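Local coordinates for hypothetical signal peptide protein (Sinorhizobium meliloti, PDB 3PJY) that is of unknown function but belongs to the DUF192 family and may act as a transcription regulator, at residues B[106-109]-B[110-114]. Residues are numbered along the deposited sequence; the frame is centred on the assembly and turned at random.
Sequences LELN and AGTVK
T112 grips the carbonyl oxygen of N109 twice, once through its hydroxyl and once through its backbone amide. T112 OG1 donates to N109 O over 2.6 Å. The amide T112 N reaches the same oxygen, N109 O, at 3.0 Å and fairly straight (N-H...O 151°). Both donors come in from the same face of the carbonyl plane, both lying somewhat out of it. The hydroxyl gets there because OG1 sits beside its own backbone N, anti to the carbonyl carbon (chi1 -55°); the same rotation swings the methyl T112 CG2 over to L108, where it meets L108 CD1 at 3.8 Å. The two side chains cross at about a right angle, with L108 CB and T112 CB also 3.8 Å apart. The amide bond closes a type II beta turn from N109 to T112, which takes the chain from the end of strand 102-109 in the mixed sheet straight into helix 112-116. G111 holds the N-cap position, its backbone angles being ones at which a CB would jam against the carbonyl oxygen of A110. With a valine here in place of T112, which has no hydroxyl, N109 O would be left with the backbone amide as its one donor from this residue, and the turn would probably be held less firmly. N109 packs its CB 3.7 Å from T112 OG1, while its carboxamide heads away and ND2 bonds to the backbone oxygen of M43. On the neighbouring strand 70-75, D71 accepts a hydrogen bond from V113 N in the first turn of the helix, and the methyl of A110 rests against the same residue.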
ATOM      1  N   LEU B 106      -8.023   3.878  14.013  1.00 13.49           N
ATOM      2  CA  LEU B 106      -7.039   2.904  13.480  1.00 12.04           C
ATOM      3  C   LEU B 106      -6.069   2.553  14.592  1.00 14.52           C
ATOM      4  O   LEU B 106      -5.419   3.449  15.146  1.00 14.00           O
ATOM      5  CB  LEU B 106      -6.312   3.491  12.256  1.00 13.90           C
ATOM      6  CG  LEU B 106      -5.263   2.617  11.608  1.00 14.66           C
ATOM      7  CD1 LEU B 106      -5.814   1.286  11.138  1.00 14.21           C
ATOM      8  CD2 LEU B 106      -4.629   3.400  10.468  1.00 15.37           C
ATOM      9  N   GLU B 107      -5.972   1.260  14.901  1.00 13.18           N
ATOM     10  CA  GLU B 107      -4.947   0.779  15.811  1.00 12.95           C
ATOM     11  C   GLU B 107      -3.823   0.093  15.039  1.00 14.32           C
ATOM     12  O   GLU B 107      -4.065  -0.775  14.212  1.00 13.97           O
ATOM     13  CB  GLU B 107      -5.508  -0.179  16.841  1.00 13.53           C
ATOM     14  CG  GLU B 107      -6.326   0.502  17.894  1.00 15.98           C
ATOM     15  CD  GLU B 107      -6.866  -0.412  18.970  1.00 18.47           C
ATOM     16  OE1 GLU B 107      -6.875  -1.648  18.870  1.00 16.25           O
ATOM     17  OE2 GLU B 107      -7.343   0.146  19.980  1.00 24.32           O
ATOM     18  N   LEU B 108      -2.603   0.515  15.309  1.00 13.70           N
ATOM     19  CA  LEU B 108      -1.401  -0.009  14.694  1.00 12.59           C
ATOM     20  C   LEU B 108      -0.411  -0.410  15.791  1.00 14.20           C
ATOM     21  O   LEU B 108      -0.532   0.026  16.947  1.00 14.97           O
ATOM     22  CB  LEU B 108      -0.754   1.072  13.836  1.00 14.63           C
ATOM     23  CG  LEU B 108      -1.612   1.619  12.678  1.00 14.99           C
ATOM     24  CD1 LEU B 108      -0.954   2.856  12.060  1.00 18.69           C
ATOM     25  CD2 LEU B 108      -1.829   0.539  11.660  1.00 16.64           C
ATOM     26  N   ASN B 109       0.608  -1.190  15.442  1.00 14.62           N
ATOM     27  CA  ASN B 109       1.649  -1.464  16.415  1.00 15.08           C
ATOM     28  C   ASN B 109       2.231  -0.149  16.926  1.00 16.94           C
ATOM     29  O   ASN B 109       2.451   0.806  16.164  1.00 16.46           O
ATOM     30  CB  ASN B 109       2.773  -2.272  15.818  1.00 17.43           C
ATOM     31  CG  ASN B 109       2.446  -3.734  15.696  1.00 18.12           C
ATOM     32  OD1 ASN B 109       2.422  -4.460  16.698  1.00 20.11           O
ATOM     33  ND2 ASN B 109       2.249  -4.194  14.465  1.00 17.57           N
ATOM     34  N   ALA B 110       2.530  -0.071  18.211  1.00 17.52           N
ATOM     35  CA  ALA B 110       3.217   1.116  18.726  1.00 18.12           C
ATOM     36  C   ALA B 110       4.494   1.391  17.968  1.00 19.00           C
ATOM     37  O   ALA B 110       5.262   0.461  17.628  1.00 18.78           O
ATOM     38  CB  ALA B 110       3.483   0.999  20.259  1.00 19.72           C
ATOM     39  N   GLY B 111       4.732   2.664  17.680  1.00 20.00           N
ATOM     40  CA  GLY B 111       5.897   3.083  16.908  1.00 21.02           C
ATOM     41  C   GLY B 111       5.617   3.249  15.428  1.00 19.53           C
ATOM     42  O   GLY B 111       6.458   3.780  14.696  1.00 20.56           O
ATOM     43  N   THR B 112       4.448   2.773  14.976  1.00 16.82           N
ATOM     44  CA  THR B 112       4.109   2.861  13.543  1.00 16.80           C
ATOM     45  C   THR B 112       3.966   4.304  13.053  1.00 17.84           C
ATOM     46  O   THR B 112       4.438   4.637  11.963  1.00 18.25           O
ATOM     47  CB  THR B 112       2.884   2.044  13.177  1.00 17.92           C
ATOM     48  OG1 THR B 112       3.088   0.688  13.595  1.00 17.34           O
ATOM     49  CG2 THR B 112       2.700   2.024  11.651  1.00 16.79           C
ATOM     50  N   VAL B 113       3.361   5.148  13.872  1.00 17.00           N
ATOM     51  CA  VAL B 113       3.182   6.571  13.502  1.00 17.70           C
ATOM     52  C   VAL B 113       4.501   7.216  13.233  1.00 19.98           C
ATOM     53  O   VAL B 113       4.703   7.862  12.189  1.00 19.75           O
ATOM     54  CB  VAL B 113       2.326   7.322  14.529  1.00 20.27           C
ATOM     55  CG1 VAL B 113       2.387   8.873  14.347  1.00 20.43           C
ATOM     56  CG2 VAL B 113       0.866   6.791  14.447  1.00 17.06           C
ATOM     57  N   LYS B 114       5.439   6.975  14.129  1.00 19.20           N
ATOM     58  CA  LYS B 114       6.813   7.480  13.892  1.00 22.48           C
ATOM     59  C   LYS B 114       7.501   6.880  12.686  1.00 21.40           C
ATOM     60  O   LYS B 114       8.133   7.603  11.886  1.00 21.42           O
ATOM     61  CB  LYS B 114       7.644   7.290  15.133  1.00 27.22           C
ATOM     62  CG  LYS B 114       7.280   8.275  16.210  1.00 36.49           C
ATOM     63  CD  LYS B 114       7.705   9.751  15.913  1.00 51.32           C
ATOM     64  CE  LYS B 114       6.922  10.781  16.799  1.00 49.19           C
ATOM     65  NZ  LYS B 114       5.427  10.922  16.471  1.00 39.42           N
TER